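UPF0045 protein MJ1052 (Methanocaldococcus jannaschii, PDB 2EPI) is of unknown function but may bind thiamine or a related small molecule, as a four-chain assembly of ferredoxin-like subunits. Local coordinates at residues V7-S12 / D54-A59; K28-F33 / M45-E50; K39-A44 / N88-K93. All coordinates share one frame; numbering follows the deposited sequence.

Contact 1. Residues V7-S12 / D54-A59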
loop_
_atom_site.group_PDB
_atom_site.type_symbol
_atom_site.label_atom_id
_atom_site.label_comp_id
_atom_site.label_asym_id
_atom_site.label_seq_id
_atom_site.Cartn_x
_atom_site.Cartn_y
_atom_site.Cartn_z
ATOM N N VAL A 7 -14.559 7.884 8.779
ATOM C CA VAL A 7 -13.789 6.744 8.302
ATOM C C VAL A 7 -12.460 6.722 9.046
ATOM O O VAL A 7 -12.100 7.686 9.717
ATOM C CB VAL A 7 -13.469 6.847 6.783
ATOM C CG1 VAL A 7 -14.753 7.009 5.983
ATOM C CG2 VAL A 7 -12.524 8.020 6.524
ATOM N N VAL A 8 -11.749 5.608 8.947
ATOM C CA VAL A 8 -10.429 5.488 9.560
ATOM C C VAL A 8 -9.494 5.375 8.366
ATOM O O VAL A 8 -9.830 4.732 7.372
ATOM C CB VAL A 8 -10.295 4.219 10.423
ATOM C CG1 VAL A 8 -8.899 4.161 11.041
ATOM C CG2 VAL A 8 -11.341 4.222 11.517
ATOM N N ALA A 9 -8.327 5.998 8.442
ATOM C CA ALA A 9 -7.410 5.939 7.310
ATOM C C ALA A 9 -5.964 5.933 7.762
ATOM O O ALA A 9 -5.667 6.184 8.925
ATOM C CB ALA A 9 -7.653 7.129 6.406
ATOM N N GLU A 10 -5.067 5.619 6.835
ATOM C CA GLU A 10 -3.647 5.644 7.146
ATOM C C GLU A 10 -2.935 6.336 6.001
ATOM O O GLU A 10 -3.208 6.069 4.829
ATOM C CB GLU A 10 -3.080 4.239 7.346
ATOM C CG GLU A 10 -1.603 4.269 7.754
ATOM C CD GLU A 10 -1.074 2.917 8.185
ATOM O OE1 GLU A 10 -1.329 1.928 7.470
ATOM O OE2 GLU A 10 -0.393 2.848 9.239
ATOM N N VAL A 11 -2.028 7.237 6.348
ATOM C CA VAL A 11 -1.289 7.987 5.347
ATOM C C VAL A 11 0.210 7.850 5.558
ATOM O O VAL A 11 0.689 7.837 6.690
ATOM C CB VAL A 11 -1.633 9.488 5.416
ATOM C CG1 VAL A 11 -0.725 10.279 4.470
ATOM C CG2 VAL A 11 -3.106 9.711 5.069
ATOM N N SER A 12 0.942 7.727 4.462
ATOM C CA SER A 12 2.392 7.665 4.537
ATOM C C SER A 12 2.885 8.483 3.357
ATOM O O SER A 12 2.334 8.407 2.255
ATOM C CB SER A 12 2.907 6.227 4.447
ATOM O OG SER A 12 2.698 5.675 3.162
ATOM N N ASP A 54 -14.037 13.730 3.487
ATOM C CA ASP A 54 -13.585 14.877 2.719
ATOM C C ASP A 54 -12.447 15.611 3.422
ATOM O O ASP A 54 -11.515 16.083 2.773
ATOM C CB ASP A 54 -14.744 15.840 2.446
ATOM C CG ASP A 54 -15.792 15.238 1.534
ATOM O OD1 ASP A 54 -15.407 14.519 0.588
ATOM O OD2 ASP A 54 -16.998 15.490 1.754
ATOM N N GLU A 55 -12.513 15.705 4.745
ATOM C CA GLU A 55 -11.454 16.382 5.481
ATOM C C GLU A 55 -10.148 15.600 5.363
ATOM O O GLU A 55 -9.072 16.190 5.249
ATOM C CB GLU A 55 -11.839 16.555 6.951
ATOM C CG GLU A 55 -12.994 17.533 7.156
ATOM C CD GLU A 55 -12.725 18.884 6.510
ATOM O OE1 GLU A 55 -11.747 19.549 6.908
ATOM O OE2 GLU A 55 -13.488 19.281 5.601
ATOM N N ILE A 56 -10.242 14.276 5.383
ATOM C CA ILE A 56 -9.050 13.442 5.271
ATOM C C ILE A 56 -8.443 13.580 3.880
ATOM O O ILE A 56 -7.221 13.615 3.731
ATOM C CB ILE A 56 -9.377 11.958 5.576
ATOM C CG1 ILE A 56 -9.547 11.786 7.091
ATOM C CG2 ILE A 56 -8.263 11.041 5.053
ATOM C CD1 ILE A 56 -9.943 10.391 7.524
ATOM N N LEU A 57 -9.295 13.669 2.862
ATOM C CA LEU A 57 -8.812 13.827 1.493
ATOM C C LEU A 57 -8.087 15.164 1.342
ATOM O O LEU A 57 -7.028 15.238 0.717
ATOM C CB LEU A 57 -9.980 13.738 0.506
ATOM C CG LEU A 57 -10.574 12.335 0.373
ATOM C CD1 LEU A 57 -11.899 12.399 -0.365
ATOM C CD2 LEU A 57 -9.591 11.434 -0.352
ATOM N N LYS A 58 -8.658 16.219 1.919
ATOM C CA LYS A 58 -8.045 17.542 1.850
ATOM C C LYS A 58 -6.731 17.543 2.628
ATOM O O LYS A 58 -5.740 18.124 2.190
ATOM C CB LYS A 58 -8.959 18.608 2.461
ATOM C CG LYS A 58 -10.311 18.797 1.795
ATOM C CD LYS A 58 -11.110 19.830 2.586
ATOM C CE LYS A 58 -12.558 19.906 2.148
ATOM N NZ LYS A 58 -13.322 20.821 3.052
ATOM N N ALA A 59 -6.739 16.907 3.796
ATOM C CA ALA A 59 -5.548 16.844 4.636
ATOM C C ALA A 59 -4.465 16.057 3.920
ATOM O O ALA A 59 -3.289 16.413 3.967
ATOM C CB ALA A 59 -5.876 16.187 5.979
#
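Val-7 and Ala-9 meet Ile-56 in a small, fully buried apolar contact, where strand 6-16 packs under the N-terminal turn of helix 53-68. Ile-56 does the reaching. Its CG1 lies beside the backbone N and the chain then runs on extended (chi2 177°), which carries CD1 down to the strand. There CD1 lies 3.6 Å from CG2 of Val-7 and 4.1 Å from CB of Ala-9, so one methyl serves two strand residues. The other branch, CG2, comes within 4.2 Å of CB of Ala-9. Residue type follows position: the small methyl of Ala-9 lets the branched isoleucine sit close to the sheet, while beta-branched Val-7 suits a strand and turns one methyl onto CD1. No hydrogen bond links the segments, since only hydrocarbon side chains meet here. Val-8 and Glu-10 point away from the helix, and on the helix's outer side Lys-58 NZ pairs with Glu-55 OE2. Leu-38 also packs on Ile-56, and Ile-80 of the neighbouring strand on Ala-9. The topology is that of a ferredoxin-like fold, beta-alpha-beta-beta-alpha-beta with strand order 2-3-1-4 and helices 23-33 and 53-68 on one face, the latter here over central strand 6-16.

Contact 2. Residues K28-F33 / M45-E50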
loop_
_atom_site.group_PDB
_atom_site.type_symbol
_atom_site.label_atom_id
_atom_site.label_comp_id
_atom_site.label_asym_id
_atom_site.label_seq_id
_atom_site.Cartn_x
_atom_site.Cartn_y
_atom_site.Cartn_z
ATOM N N LYS A 28 6.591 17.585 9.078
ATOM C CA LYS A 28 5.843 18.652 8.427
ATOM C C LYS A 28 4.434 18.182 8.062
ATOM O O LYS A 28 3.453 18.892 8.286
ATOM C CB LYS A 28 6.589 19.097 7.168
ATOM C CG LYS A 28 6.219 20.479 6.663
ATOM C CD LYS A 28 7.080 20.870 5.468
ATOM C CE LYS A 28 6.833 22.312 5.045
ATOM N NZ LYS A 28 7.417 22.613 3.706
ATOM N N ALA A 29 4.345 16.977 7.507
ATOM C CA ALA A 29 3.064 16.406 7.105
ATOM C C ALA A 29 2.149 16.216 8.306
ATOM O O ALA A 29 0.960 16.526 8.250
ATOM C CB ALA A 29 3.285 15.072 6.405
ATOM N N ILE A 30 2.710 15.699 9.394
ATOM C CA ILE A 30 1.940 15.476 10.608
ATOM C C ILE A 30 1.348 16.785 11.119
ATOM O O ILE A 30 0.191 16.829 11.535
ATOM C CB ILE A 30 2.817 14.846 11.708
ATOM C CG1 ILE A 30 3.195 13.415 11.306
ATOM C CG2 ILE A 30 2.079 14.860 13.038
ATOM C CD1 ILE A 30 4.138 12.732 12.269
ATOM N N GLU A 31 2.135 17.854 11.079
ATOM C CA GLU A 31 1.646 19.146 11.539
ATOM C C GLU A 31 0.448 19.607 10.714
ATOM O O GLU A 31 -0.443 20.289 11.222
ATOM C CB GLU A 31 2.760 20.192 11.481
ATOM C CG GLU A 31 3.840 19.973 12.525
ATOM C CD GLU A 31 3.274 19.912 13.932
ATOM O OE1 GLU A 31 2.689 20.921 14.384
ATOM O OE2 GLU A 31 3.408 18.853 14.584
ATOM N N VAL A 32 0.426 19.239 9.440
ATOM C CA VAL A 32 -0.686 19.617 8.585
ATOM C C VAL A 32 -1.962 18.926 9.065
ATOM O O VAL A 32 -3.020 19.548 9.136
ATOM C CB VAL A 32 -0.415 19.234 7.113
ATOM C CG1 VAL A 32 -1.701 19.315 6.307
ATOM C CG2 VAL A 32 0.633 20.166 6.524
ATOM N N PHE A 33 -1.857 17.643 9.405
ATOM C CA PHE A 33 -3.019 16.888 9.870
ATOM C C PHE A 33 -3.666 17.527 11.092
ATOM O O PHE A 33 -4.881 17.446 11.277
ATOM C CB PHE A 33 -2.632 15.447 10.225
ATOM C CG PHE A 33 -2.055 14.667 9.083
ATOM C CD1 PHE A 33 -2.625 14.729 7.817
ATOM C CD2 PHE A 33 -0.952 13.840 9.281
ATOM C CE1 PHE A 33 -2.105 13.978 6.761
ATOM C CE2 PHE A 33 -0.427 13.087 8.236
ATOM C CZ PHE A 33 -1.005 13.155 6.972
ATOM N N MET A 45 5.403 3.696 10.824
ATOM C CA MET A 45 5.336 3.497 9.374
ATOM C C MET A 45 4.302 4.359 8.638
ATOM O O MET A 45 4.150 4.259 7.418
ATOM C CB MET A 45 5.065 2.021 9.065
ATOM C CG MET A 45 6.220 1.077 9.413
ATOM S SD MET A 45 7.700 1.366 8.397
ATOM C CE MET A 45 7.217 0.602 6.838
ATOM N N GLY A 46 3.595 5.200 9.372
ATOM C CA GLY A 46 2.597 6.052 8.753
ATOM C C GLY A 46 1.782 6.716 9.839
ATOM O O GLY A 46 2.122 6.615 11.019
ATOM N N THR A 47 0.716 7.397 9.442
ATOM C CA THR A 47 -0.156 8.067 10.400
ATOM C C THR A 47 -1.593 7.623 10.190
ATOM O O THR A 47 -2.088 7.627 9.066
ATOM C CB THR A 47 -0.095 9.588 10.237
ATOM O OG1 THR A 47 1.237 10.042 10.499
ATOM C CG2 THR A 47 -1.063 10.266 11.209
ATOM N N VAL A 48 -2.256 7.232 11.274
ATOM C CA VAL A 48 -3.648 6.808 11.206
ATOM C C VAL A 48 -4.510 8.027 11.516
ATOM O O VAL A 48 -4.203 8.798 12.424
ATOM C CB VAL A 48 -3.945 5.669 12.221
ATOM C CG1 VAL A 48 -5.450 5.417 12.313
ATOM C CG2 VAL A 48 -3.231 4.404 11.785
ATOM N N LEU A 49 -5.576 8.208 10.747
ATOM C CA LEU A 49 -6.458 9.349 10.939
ATOM C C LEU A 49 -7.890 8.867 11.067
ATOM O O LEU A 49 -8.262 7.838 10.499
ATOM C CB LEU A 49 -6.351 10.309 9.743
ATOM C CG LEU A 49 -4.957 10.792 9.338
ATOM C CD1 LEU A 49 -5.014 11.458 7.963
ATOM C CD2 LEU A 49 -4.425 11.754 10.393
ATOM N N GLU A 50 -8.682 9.616 11.828
ATOM C CA GLU A 50 -10.092 9.313 12.031
ATOM C C GLU A 50 -10.860 10.619 11.865
ATOM O O GLU A 50 -10.522 11.627 12.484
ATOM C CB GLU A 50 -10.347 8.760 13.435
ATOM C CG GLU A 50 -11.835 8.513 13.711
ATOM C CD GLU A 50 -12.142 8.292 15.185
ATOM O OE1 GLU A 50 -11.533 7.391 15.796
ATOM O OE2 GLU A 50 -13.000 9.020 15.733
#
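The ring of Phe-33 has Leu-49 over one face and, on the opposite face, the carbonyl oxygen of Ala-29 from its own helix, 3.4 Å above the plane and displaced toward the rim. Thr-47 approaches the ring obliquely. Leucine suits the first face because its two methyls lie along one side of the ring, CD1 over CD1 and CE1, CD2 at CG and CB. CD1 makes a CH-pi contact, 4.3 Å from the centroid of Phe-33 and 22° off the ring normal, while CD2 sits 4.0 Å from CG of the same ring. The two side chains cross at about a right angle. Thr-47 offers its beta carbon, 4.0 Å from CE2 of Phe-33, with CG2 beside it. With CG of Phe-33 anti to the carbonyl carbon (chi1 -60°), the ring swings off the helix toward Thr-47 and Leu-49.

The segments of helix 23-33 and strand 46-50 run nearly parallel, their axes 10.3 Å apart. This is the first beta-alpha-beta crossover of a ferredoxin-like fold: the helix passes over strand 46-50 on its way from strand 6-16 to strand 39-43.

With the ring cut back to an alanine here, both methyls of Leu-49 and the side of Thr-47 would probably lose their packing partner. Val-11 and Ala-63 also touch this ring, so it is wedged between the sheet and helix 53-68. One turn earlier in the helix, CG1 of Ile-30 lies 4.0 Å from OG1 of Thr-47. That buried hydroxyl hydrogen-bonds to OG1 of Thr-42 on the adjacent strand.

Contact 3. Residues K39-A44 / N88-K93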
loop_
_atom_site.group_PDB
_atom_site.type_symbol
_atom_site.label_atom_id
_atom_site.label_comp_id
_atom_site.label_asym_id
_atom_site.label_seq_id
_atom_site.Cartn_x
_atom_site.Cartn_y
_atom_site.Cartn_z
ATOM N N LYS A 39 -8.645 12.902 14.391
ATOM C CA LYS A 39 -7.897 12.278 15.473
ATOM C C LYS A 39 -6.642 11.791 14.745
ATOM O O LYS A 39 -6.745 11.176 13.685
ATOM C CB LYS A 39 -8.663 11.089 16.064
ATOM C CG LYS A 39 -9.846 11.482 16.943
ATOM C CD LYS A 39 -10.291 10.314 17.818
ATOM C CE LYS A 39 -11.376 10.732 18.804
ATOM N NZ LYS A 39 -12.609 11.184 18.104
ATOM N N VAL A 40 -5.467 12.080 15.296
ATOM C CA VAL A 40 -4.213 11.697 14.655
ATOM C C VAL A 40 -3.388 10.744 15.516
ATOM O O VAL A 40 -3.009 11.079 16.640
ATOM C CB VAL A 40 -3.368 12.955 14.339
ATOM C CG1 VAL A 40 -2.124 12.578 13.561
ATOM C CG2 VAL A 40 -4.205 13.958 13.556
ATOM N N GLU A 41 -3.109 9.558 14.979
ATOM C CA GLU A 41 -2.327 8.546 15.678
ATOM C C GLU A 41 -1.154 8.121 14.803
ATOM O O GLU A 41 -1.301 7.278 13.925
ATOM C CB GLU A 41 -3.194 7.324 15.995
ATOM C CG GLU A 41 -4.304 7.582 17.007
ATOM C CD GLU A 41 -3.769 8.058 18.345
ATOM O OE1 GLU A 41 -2.766 7.486 18.817
ATOM O OE2 GLU A 41 -4.354 8.996 18.930
ATOM N N THR A 42 0.008 8.712 15.052
ATOM C CA THR A 42 1.210 8.413 14.283
ATOM C C THR A 42 1.940 7.175 14.786
ATOM O O THR A 42 2.109 6.984 15.989
ATOM C CB THR A 42 2.205 9.599 14.325
ATOM O OG1 THR A 42 1.636 10.727 13.651
ATOM C CG2 THR A 42 3.522 9.224 13.645
ATOM N N ASN A 43 2.345 6.321 13.856
ATOM C CA ASN A 43 3.103 5.133 14.204
ATOM C C ASN A 43 4.414 5.195 13.423
ATOM O O ASN A 43 4.649 6.148 12.679
ATOM C CB ASN A 43 2.302 3.852 13.910
ATOM C CG ASN A 43 1.927 3.694 12.448
ATOM O OD1 ASN A 43 2.780 3.436 11.600
ATOM N ND2 ASN A 43 0.635 3.827 12.152
ATOM N N ALA A 44 5.273 4.200 13.595
ATOM C CA ALA A 44 6.566 4.194 12.928
ATOM C C ALA A 44 6.553 4.028 11.409
ATOM O O ALA A 44 7.586 4.209 10.772
ATOM C CB ALA A 44 7.459 3.120 13.556
ATOM N N ASN A 88 -17.125 3.900 12.675
ATOM C CA ASN A 88 -15.804 3.979 12.050
ATOM C C ASN A 88 -14.823 4.758 12.920
ATOM O O ASN A 88 -14.472 5.891 12.600
ATOM C CB ASN A 88 -15.917 4.663 10.682
ATOM C CG ASN A 88 -16.695 3.833 9.676
ATOM O OD1 ASN A 88 -16.208 2.812 9.188
ATOM N ND2 ASN A 88 -17.916 4.263 9.369
ATOM N N THR A 89 -14.376 4.155 14.016
ATOM C CA THR A 89 -13.436 4.834 14.901
ATOM C C THR A 89 -12.214 3.981 15.197
ATOM O O THR A 89 -12.253 2.755 15.090
ATOM C CB THR A 89 -14.085 5.197 16.251
ATOM O OG1 THR A 89 -14.450 3.995 16.941
ATOM C CG2 THR A 89 -15.323 6.047 16.034
ATOM N N ILE A 90 -11.131 4.648 15.573
ATOM C CA ILE A 90 -9.885 3.979 15.915
ATOM C C ILE A 90 -10.140 3.152 17.171
ATOM O O ILE A 90 -9.655 2.030 17.305
ATOM C CB ILE A 90 -8.780 5.018 16.193
ATOM C CG1 ILE A 90 -8.441 5.767 14.897
ATOM C CG2 ILE A 90 -7.545 4.338 16.775
ATOM C CD1 ILE A 90 -7.423 6.881 15.082
ATOM N N GLU A 91 -10.923 3.721 18.082
ATOM C CA GLU A 91 -11.263 3.063 19.341
ATOM C C GLU A 91 -11.905 1.698 19.113
ATOM O O GLU A 91 -11.434 0.685 19.632
ATOM C CB GLU A 91 -12.227 3.938 20.146
ATOM C CG GLU A 91 -12.571 3.381 21.521
ATOM C CD GLU A 91 -13.730 4.107 22.171
ATOM O OE1 GLU A 91 -13.710 5.356 22.200
ATOM O OE2 GLU A 91 -14.662 3.428 22.659
ATOM N N ARG A 92 -12.987 1.673 18.342
ATOM C CA ARG A 92 -13.677 0.419 18.081
ATOM C C ARG A 92 -12.768 -0.594 17.393
ATOM O O ARG A 92 -12.801 -1.781 17.714
ATOM C CB ARG A 92 -14.922 0.650 17.222
ATOM C CG ARG A 92 -15.814 -0.581 17.123
ATOM C CD ARG A 92 -16.862 -0.421 16.039
ATOM N NE ARG A 92 -16.253 -0.295 14.718
ATOM C CZ ARG A 92 -15.548 -1.253 14.124
ATOM N NH1 ARG A 92 -15.361 -2.419 14.730
ATOM N NH2 ARG A 92 -15.022 -1.043 12.924
ATOM N N LYS A 93 -11.956 -0.132 16.446
ATOM C CA LYS A 93 -11.056 -1.037 15.737
ATOM C C LYS A 93 -10.056 -1.686 16.688
ATOM O O LYS A 93 -9.834 -2.895 16.636
ATOM C CB LYS A 93 -10.294 -0.298 14.632
ATOM C CG LYS A 93 -11.175 0.247 13.516
ATOM C CD LYS A 93 -10.386 0.434 12.228
ATOM C CE LYS A 93 -9.959 -0.910 11.653
ATOM N NZ LYS A 93 -9.235 -0.787 10.358
#
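Lys-39 and Ile-90 bring the backbones closest, with 8.5 Å between their CA atoms, where the edge strand 39-43 faces the first turn of helix 90-96. Ile-90 bridges the space with an extended chain (chi2 176°) that places CD1 against the strand. This methyl end meets the Glu-41 chain at CG, 3.7 Å away, and lies 4.5 Å from CB of Lys-39. Both strand residues therefore offer aliphatic carbon, not charge. The bend of Glu-41 at its second torsion (chi2 -60°) turns the carboxylate away from CD1 of Ile-90, leaving CG as the touching atom. Long charged side chains suit this exposed border, since their stems can shield a buried isoleucine while their ends remain polar.

Thr-89 is the N-cap and orders the first helical turn: its OG1 accepts from N of Arg-92 at 3.1 Å, a nearly straight bond of 165°. Glu-50 of the neighbouring strand receives N of Ile-90 on OE1 and pairs through OE2 with NZ of Lys-39. The ammonium of Lys-39 and the N-H of Ile-90 would both be expected to favour the charged carboxylate.

Across the segments themselves there are no hydrogen bonds or salt bridges. The chemistry thus implies an apolar contact at a polar edge, in which the two bonds of Glu-50 probably set how helix and strand lie together.

Overall arrangement
From the N terminus, strand 6-16 meets helix 53-68 in contact 1, closing a loop that holds helix 23-33 and the hairpin of strands 39-43 and 46-50. Contact 2 nests inside that loop and packs the first helix on the hairpin's second strand. Contact 3 crosses both, since it starts from the hairpin's first strand and ends at helix 90-96. Contacts 1 and 2 fill one face of the sheet, and contact 3 brings the C-terminal helix to the other. Backbone bonds of Ala-9 with Leu-49 and Val-11 with Thr-47 join the first two; Val-48 with Glu-41 links contact 2 to contact 3, and a side-chain hydrogen bond, Glu-10 OE2 to Asn-43 ND2, joins contacts 1 and 3.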